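Local atomic coordinates of CghA (Chaetomium globosum, PDB entry 6KBC), a protein that belongs to a fungal family of two-domain, calycin-like beta proteins and holds the ligand WK1 in a pocket. Residues 34-39 with 226-231; 25-30 with 107-112; 195-200 with 211-216. One frame throughout, in Å; residues are numbered along the deposited sequence.

Contact 1: residues 34-39 with 226-231; sequences FPKWAD and MDRSWL
F34 meets R228 through its backbone: F34 O lies at the edge of the guanidinium, close to its plane, and accepts a weak hydrogen bond from R228 NH2 (3.1 Å, N-H...O angle 133°). Its side chain leaves the backbone away from strand 226-231, and the ring packs on F6 and S8. P35 continues along the same group, with P35 CA 3.6 Å from R228 NH2. K36 then lays its aliphatic chain over one face of the W230 indole. K36 CG stands 3.4 Å from the centroid of the W230 five-membered ring, almost on the ring normal, in a CH-pi contact. The bend at chi2 (-55°) carries the chain on across the indole, bringing K36 CE to 3.6 Å from W230 CZ2. K36 NZ ends in an off-centre cation-pi arrangement, 4.9 Å from the centroid of the W230 six-membered ring, and is hydrogen-bonded to N32 OD1. W37 approaches the same tryptophan rim to rim, W37 CZ3 lying 3.8 Å from W230 CD1 with the ring planes at 71°. W37 CH2 also reaches to 3.6 Å from L231 O, on a residue whose side chain lines the WK1 pocket. Within strand 226-231, W230 CE3 sits 4.0 Å above the centre of the R228 guanidinium. R228 also forms a salt bridge through NH2 with E47 OE2 and bonds through NE to N32 O. E47 OE2 accepts from K36 N too, and E47 OE1 from W37 N, so this carboxylate bridges loop and arginine. Each cation thus has its own oxygen partners beside the indole, probably making two like charges tolerable here.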
# COMPACT_ATOMS: atom_id res chain seq x y z
N PHE A 34 -7.71 -5.54 -13.56
CA PHE A 34 -7.36 -6.72 -14.34
C PHE A 34 -5.85 -6.74 -14.60
O PHE A 34 -5.25 -5.70 -14.89
CB PHE A 34 -8.13 -6.75 -15.66
CG PHE A 34 -8.04 -8.07 -16.36
CD1 PHE A 34 -8.81 -9.15 -15.93
CD2 PHE A 34 -7.18 -8.25 -17.43
CE1 PHE A 34 -8.72 -10.38 -16.57
CE2 PHE A 34 -7.09 -9.47 -18.07
CZ PHE A 34 -7.86 -10.54 -17.65
N PRO A 35 -5.21 -7.91 -14.49
CA PRO A 35 -3.75 -7.96 -14.59
C PRO A 35 -3.23 -7.38 -15.90
O PRO A 35 -3.85 -7.53 -16.96
CB PRO A 35 -3.44 -9.45 -14.49
CG PRO A 35 -4.58 -10.02 -13.73
CD PRO A 35 -5.78 -9.21 -14.13
N LYS A 36 -2.09 -6.70 -15.81
CA LYS A 36 -1.44 -6.12 -16.98
C LYS A 36 -0.60 -7.14 -17.73
O LYS A 36 -0.27 -6.91 -18.90
CB LYS A 36 -0.57 -4.93 -16.56
CG LYS A 36 -1.39 -3.80 -15.94
CD LYS A 36 -2.51 -3.35 -16.86
CE LYS A 36 -3.31 -2.24 -16.25
NZ LYS A 36 -4.45 -1.81 -17.10
N TRP A 37 -0.24 -8.25 -17.08
CA TRP A 37 0.36 -9.41 -17.72
C TRP A 37 -0.68 -10.53 -17.67
O TRP A 37 -0.67 -11.39 -16.79
CB TRP A 37 1.68 -9.81 -17.05
CG TRP A 37 2.80 -8.88 -17.42
CD1 TRP A 37 3.68 -9.03 -18.45
CD2 TRP A 37 3.10 -7.62 -16.81
NE1 TRP A 37 4.53 -7.96 -18.51
CE2 TRP A 37 4.20 -7.07 -17.51
CE3 TRP A 37 2.56 -6.90 -15.74
CZ2 TRP A 37 4.77 -5.85 -17.17
CZ3 TRP A 37 3.14 -5.67 -15.39
CH2 TRP A 37 4.23 -5.16 -16.11
N ALA A 38 -1.60 -10.50 -18.64
CA ALA A 38 -2.80 -11.34 -18.58
C ALA A 38 -2.49 -12.81 -18.83
O ALA A 38 -2.98 -13.68 -18.10
CB ALA A 38 -3.85 -10.83 -19.57
N ASP A 39 -1.68 -13.11 -19.85
CA ASP A 39 -1.49 -14.49 -20.26
C ASP A 39 -0.18 -15.09 -19.77
O ASP A 39 -0.17 -16.17 -19.18
CB ASP A 39 -1.58 -14.59 -21.79
CG ASP A 39 -2.99 -14.34 -22.29
OD1 ASP A 39 -3.92 -15.07 -21.87
OD2 ASP A 39 -3.19 -13.39 -23.08
N MET A 226 -7.93 0.22 -0.94
CA MET A 226 -7.48 -0.78 -1.91
C MET A 226 -6.45 -0.08 -2.81
O MET A 226 -6.76 0.96 -3.32
CB MET A 226 -8.65 -1.31 -2.73
CG MET A 226 -8.30 -2.56 -3.48
SD MET A 226 -7.61 -2.14 -5.05
CE MET A 226 -6.71 -3.63 -5.44
N ASP A 227 -5.25 -0.62 -2.85
CA ASP A 227 -4.15 -0.05 -3.66
C ASP A 227 -3.83 -1.02 -4.79
O ASP A 227 -3.88 -2.20 -4.57
CB ASP A 227 -2.91 0.25 -2.82
CG ASP A 227 -3.08 1.38 -1.82
OD1 ASP A 227 -4.15 1.54 -1.31
OD2 ASP A 227 -2.13 2.06 -1.58
N ARG A 228 -3.45 -0.48 -5.93
CA ARG A 228 -3.19 -1.27 -7.12
C ARG A 228 -1.86 -0.83 -7.70
O ARG A 228 -1.64 0.37 -7.87
CB ARG A 228 -4.31 -1.12 -8.14
CG ARG A 228 -4.03 -1.73 -9.50
CD ARG A 228 -3.87 -3.23 -9.46
NE ARG A 228 -3.97 -3.78 -10.81
CZ ARG A 228 -3.06 -4.55 -11.40
NH1 ARG A 228 -1.95 -4.90 -10.77
NH2 ARG A 228 -3.26 -4.98 -12.64
N SER A 229 -1.00 -1.79 -8.02
CA SER A 229 0.32 -1.48 -8.51
C SER A 229 0.73 -2.50 -9.57
O SER A 229 0.31 -3.66 -9.53
CB SER A 229 1.35 -1.50 -7.38
OG SER A 229 2.68 -1.33 -7.87
N TRP A 230 1.54 -2.03 -10.51
CA TRP A 230 2.26 -2.95 -11.38
C TRP A 230 3.51 -2.26 -11.91
O TRP A 230 3.52 -1.06 -12.15
CB TRP A 230 1.37 -3.46 -12.52
CG TRP A 230 1.02 -2.43 -13.54
CD1 TRP A 230 1.67 -2.18 -14.71
CD2 TRP A 230 -0.10 -1.54 -13.49
NE1 TRP A 230 1.03 -1.17 -15.40
CE2 TRP A 230 -0.05 -0.76 -14.66
CE3 TRP A 230 -1.12 -1.30 -12.57
CZ2 TRP A 230 -0.99 0.24 -14.93
CZ3 TRP A 230 -2.04 -0.33 -12.84
CH2 TRP A 230 -1.98 0.43 -14.01
N LEU A 231 4.57 -3.05 -12.08
CA LEU A 231 5.88 -2.61 -12.54
C LEU A 231 6.43 -3.67 -13.48
O LEU A 231 6.34 -4.86 -13.17
CB LEU A 231 6.87 -2.44 -11.38
CG LEU A 231 6.76 -1.24 -10.48
CD1 LEU A 231 5.73 -1.54 -9.38
CD2 LEU A 231 8.14 -1.00 -9.88

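Contact 2: residues 25-30 with 107-112; sequences AVIPNS and PDVGHG
S30 and G110 are joined by a short hydrogen bond, S30 OG donating to G110 O at 2.7 Å. The hydroxyl lies in the plane of the carbonyl, on a lone pair, a position it reaches because chi1 of 163° swings OG to the far side of CB from the S30 backbone N. The same OG is also hydrogen-bonded to N32 N, so the hydroxyl ties the G110 carbonyl to the backbone just after S30. A second bond runs from the H111 ring, whose NE2 donates to N29 O at 2.8 Å, an N-H...O angle of 152°. The donor is tilted out of the N29 carbonyl plane. The other ring nitrogen, H111 ND1, makes a weak bond to D108 OD2 (3.1 Å), which helps fix the rotation of the ring; with both nitrogens donating, the geometry is consistent with a protonated histidine. D108 also shapes its own loop, the connection between the antiparallel strands 99-105 and 113-119. D108 OD1 accepts from G110 N at 3.1 Å, forming an Asx turn, and H111 N bonds to D108 O within a type I beta turn spanning D108 to H111. Apolar contact comes from I27, whose CD1 rests 4.0 Å from G110 CA and 4.3 Å from V109 CG1. There the isoleucine tip abuts the bare backbone of the glycine, while V109 also packs against F34.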
# COMPACT_ATOMS: atom_id res chain seq x y z
N ALA A 25 -1.56 -1.49 -21.22
CA ALA A 25 -1.41 -0.08 -20.91
C ALA A 25 -2.27 0.34 -19.72
O ALA A 25 -3.22 -0.35 -19.33
CB ALA A 25 -1.77 0.78 -22.12
N VAL A 26 -1.92 1.49 -19.14
CA VAL A 26 -2.78 2.13 -18.16
C VAL A 26 -4.11 2.47 -18.82
O VAL A 26 -4.14 3.05 -19.91
CB VAL A 26 -2.13 3.39 -17.59
CG1 VAL A 26 -3.10 4.08 -16.62
CG2 VAL A 26 -0.82 3.07 -16.91
N ILE A 27 -5.20 2.13 -18.15
CA ILE A 27 -6.54 2.54 -18.56
C ILE A 27 -6.91 3.77 -17.75
O ILE A 27 -7.03 3.67 -16.51
CB ILE A 27 -7.56 1.42 -18.36
CG1 ILE A 27 -7.09 0.14 -19.06
CG2 ILE A 27 -8.94 1.87 -18.84
CD1 ILE A 27 -7.83 -1.11 -18.63
N PRO A 28 -7.11 4.93 -18.36
CA PRO A 28 -7.55 6.11 -17.61
C PRO A 28 -8.89 5.86 -16.94
O PRO A 28 -9.73 5.10 -17.42
CB PRO A 28 -7.67 7.20 -18.68
CG PRO A 28 -7.76 6.47 -19.97
CD PRO A 28 -6.95 5.22 -19.80
N ASN A 29 -9.08 6.54 -15.80
CA ASN A 29 -10.32 6.53 -15.04
C ASN A 29 -10.80 5.11 -14.72
O ASN A 29 -11.99 4.79 -14.79
CB ASN A 29 -11.42 7.29 -15.77
CG ASN A 29 -12.54 7.69 -14.86
OD1 ASN A 29 -12.32 8.08 -13.70
ND2 ASN A 29 -13.76 7.58 -15.36
N SER A 30 -9.86 4.24 -14.34
CA SER A 30 -10.19 2.86 -14.04
C SER A 30 -9.35 2.37 -12.87
O SER A 30 -8.22 2.81 -12.67
CB SER A 30 -9.95 1.97 -15.27
OG SER A 30 -9.88 0.60 -14.93
N PRO A 107 -18.36 -6.43 -20.30
CA PRO A 107 -17.69 -6.18 -21.58
C PRO A 107 -16.47 -5.29 -21.46
O PRO A 107 -15.55 -5.42 -22.28
CB PRO A 107 -18.80 -5.54 -22.43
CG PRO A 107 -19.64 -4.82 -21.42
CD PRO A 107 -19.66 -5.73 -20.21
N ASP A 108 -16.42 -4.40 -20.46
CA ASP A 108 -15.36 -3.40 -20.32
C ASP A 108 -14.31 -3.90 -19.32
O ASP A 108 -14.57 -3.96 -18.12
CB ASP A 108 -15.96 -2.07 -19.87
CG ASP A 108 -14.97 -0.92 -19.96
OD1 ASP A 108 -13.76 -1.18 -20.07
OD2 ASP A 108 -15.42 0.24 -19.90
N VAL A 109 -13.11 -4.22 -19.82
CA VAL A 109 -12.07 -4.82 -18.98
C VAL A 109 -11.58 -3.85 -17.91
O VAL A 109 -10.91 -4.27 -16.95
CB VAL A 109 -10.89 -5.30 -19.86
CG1 VAL A 109 -10.19 -4.11 -20.54
CG2 VAL A 109 -9.91 -6.15 -19.07
N GLY A 110 -11.88 -2.56 -18.04
CA GLY A 110 -11.51 -1.57 -17.06
C GLY A 110 -12.57 -1.24 -16.05
O GLY A 110 -12.28 -0.54 -15.07
N HIS A 111 -13.81 -1.70 -16.26
CA HIS A 111 -14.92 -1.43 -15.36
C HIS A 111 -15.82 -2.65 -15.25
O HIS A 111 -16.98 -2.64 -15.64
CB HIS A 111 -15.71 -0.21 -15.80
CG HIS A 111 -14.88 1.01 -16.04
ND1 HIS A 111 -14.25 1.26 -17.24
CD2 HIS A 111 -14.57 2.05 -15.23
CE1 HIS A 111 -13.59 2.40 -17.16
NE2 HIS A 111 -13.77 2.90 -15.96
N GLY A 112 -15.28 -3.74 -14.71
CA GLY A 112 -16.06 -4.92 -14.46
C GLY A 112 -15.88 -5.39 -13.03
O GLY A 112 -14.96 -4.97 -12.32

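Contact 3: residues 195-200 with 211-216; sequences DLTFHI and EKRMVL
L196 and M214 form a hydrogen-bonded antiparallel pair, L196 N reaching M214 O at 2.9 Å and M214 N returning to L196 O at 3.0 Å. F198 and K212 repeat the pattern, with the F198 N to K212 O bond nearly straight (2.7 Å, 176°). L196 O has a further donor, R213 NH1, on the opposite face of its carbonyl plane to M214 N. That arginine bends at chi2 and chi3, passes T197 OG1 with its CD, and reaches diagonally to a salt bridge, R213 NH1 lying 2.6 Å from D195 OD1. The two flat groups are nearly coplanar, R213 NH2 adding a weak bond to the same OD1. On the same face of the sheet, H199 and E211 run alongside, H199 CD2 3.6 Å from E211 CG. Apolar contacts gather on the other face: the edge of the F198 ring touches M214, CE1 to CB at 3.9 Å, and both residues pack on F62 and A83. K212 instead leads its amino end away to a salt bridge with D87. Side chains thus alternate between a largely polar and a mostly apolar face in this antiparallel beta hairpin of strands 181-200 and 210-216, built into a calycin-like domain.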
# COMPACT_ATOMS: atom_id res chain seq x y z
N ASP A 195 -13.24 -9.71 10.20
CA ASP A 195 -13.70 -10.78 11.07
C ASP A 195 -12.80 -11.97 10.75
O ASP A 195 -13.08 -12.77 9.85
CB ASP A 195 -15.19 -11.07 10.86
CG ASP A 195 -15.71 -12.19 11.75
OD1 ASP A 195 -14.94 -12.68 12.61
OD2 ASP A 195 -16.91 -12.52 11.64
N LEU A 196 -11.69 -12.05 11.47
CA LEU A 196 -10.60 -12.92 11.09
C LEU A 196 -10.20 -13.76 12.29
O LEU A 196 -10.31 -13.32 13.43
CB LEU A 196 -9.37 -12.10 10.60
CG LEU A 196 -9.46 -11.44 9.23
CD1 LEU A 196 -8.32 -10.44 9.10
CD2 LEU A 196 -9.37 -12.47 8.12
N THR A 197 -9.71 -14.96 12.00
CA THR A 197 -9.16 -15.84 13.02
C THR A 197 -7.76 -16.25 12.60
O THR A 197 -7.57 -16.76 11.49
CB THR A 197 -10.05 -17.08 13.24
OG1 THR A 197 -11.37 -16.64 13.56
CG2 THR A 197 -9.52 -17.93 14.38
N PHE A 198 -6.79 -16.00 13.48
CA PHE A 198 -5.39 -16.29 13.23
C PHE A 198 -4.94 -17.39 14.18
O PHE A 198 -5.28 -17.39 15.36
CB PHE A 198 -4.50 -15.07 13.48
CG PHE A 198 -4.82 -13.88 12.61
CD1 PHE A 198 -5.89 -13.06 12.91
CD2 PHE A 198 -4.01 -13.55 11.54
CE1 PHE A 198 -6.17 -11.95 12.14
CE2 PHE A 198 -4.29 -12.45 10.76
CZ PHE A 198 -5.37 -11.65 11.06
N HIS A 199 -4.15 -18.32 13.66
CA HIS A 199 -3.57 -19.37 14.49
C HIS A 199 -2.17 -18.92 14.91
O HIS A 199 -1.32 -18.66 14.05
CB HIS A 199 -3.59 -20.70 13.74
CG HIS A 199 -4.98 -21.14 13.36
ND1 HIS A 199 -5.72 -20.52 12.38
CD2 HIS A 199 -5.78 -22.12 13.87
CE1 HIS A 199 -6.90 -21.10 12.27
NE2 HIS A 199 -6.96 -22.07 13.17
N ILE A 200 -1.96 -18.79 16.21
CA ILE A 200 -0.66 -18.33 16.76
C ILE A 200 0.14 -19.56 17.20
O ILE A 200 -0.39 -20.36 17.97
CB ILE A 200 -0.91 -17.40 17.95
CG1 ILE A 200 -2.08 -16.44 17.70
CG2 ILE A 200 0.36 -16.67 18.35
CD1 ILE A 200 -1.77 -15.30 16.76
N GLU A 211 -5.61 -19.79 18.91
CA GLU A 211 -6.29 -18.95 17.94
C GLU A 211 -6.50 -17.56 18.51
O GLU A 211 -6.71 -17.38 19.71
CB GLU A 211 -7.65 -19.55 17.54
CG GLU A 211 -7.53 -20.82 16.72
CD GLU A 211 -8.89 -21.38 16.34
OE1 GLU A 211 -9.92 -20.74 16.67
OE2 GLU A 211 -8.94 -22.45 15.69
N LYS A 212 -6.43 -16.56 17.63
CA LYS A 212 -6.65 -15.18 18.04
C LYS A 212 -7.57 -14.53 17.03
O LYS A 212 -7.45 -14.77 15.83
CB LYS A 212 -5.33 -14.39 18.14
CG LYS A 212 -5.44 -13.10 18.96
CD LYS A 212 -4.09 -12.40 19.08
CE LYS A 212 -4.13 -11.16 19.97
NZ LYS A 212 -3.94 -11.46 21.43
N ARG A 213 -8.51 -13.73 17.53
CA ARG A 213 -9.50 -13.09 16.68
C ARG A 213 -9.13 -11.64 16.44
O ARG A 213 -8.54 -10.97 17.30
CB ARG A 213 -10.89 -13.16 17.32
CG ARG A 213 -11.40 -14.58 17.56
CD ARG A 213 -12.12 -15.15 16.35
NE ARG A 213 -13.53 -14.79 16.34
CZ ARG A 213 -14.08 -13.96 15.46
NH1 ARG A 213 -13.34 -13.41 14.50
NH2 ARG A 213 -15.38 -13.69 15.52
N MET A 214 -9.49 -11.15 15.26
CA MET A 214 -9.50 -9.72 14.99
C MET A 214 -10.86 -9.37 14.41
O MET A 214 -11.20 -9.83 13.32
CB MET A 214 -8.39 -9.31 14.03
CG MET A 214 -8.33 -7.81 13.83
SD MET A 214 -7.01 -7.38 12.68
CE MET A 214 -5.57 -7.85 13.65
N VAL A 215 -11.62 -8.56 15.13
CA VAL A 215 -12.98 -8.23 14.75
C VAL A 215 -13.10 -6.72 14.75
O VAL A 215 -12.88 -6.07 15.78
CB VAL A 215 -14.03 -8.83 15.71
CG1 VAL A 215 -15.42 -8.31 15.35
CG2 VAL A 215 -13.98 -10.33 15.69
N LEU A 216 -13.46 -6.16 13.61
CA LEU A 216 -13.77 -4.74 13.51
C LEU A 216 -15.11 -4.65 12.79
O LEU A 216 -15.20 -5.02 11.61
CB LEU A 216 -12.68 -3.98 12.75
CG LEU A 216 -11.31 -4.04 13.42
CD1 LEU A 216 -10.23 -3.50 12.47
CD2 LEU A 216 -11.33 -3.28 14.76

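Overall arrangement
Contacts 1 and 2 adjoin, their centres 11 Å apart, and their segments alternate along the chain. K36 joins them: K36 NZ lies 2.9 Å from A25 O, a probable hydrogen bond. W230 CZ2 also packs 3.5 Å from V26 CG2. Segments 25-30 and 34-39 belong to one loop, between strands 6-10 and 46-54, with contact 1 buried and contact 2 at the surface. Contact 3 is remote, its centre 29 Å from that of contact 1 and 35 Å from that of contact 2, although strands 181-200 and 223-231 are neighbours. The bound WK1 lies about 4 Å from the L231 side chain of contact 1, but about 11 Å from that of F198 in contact 3.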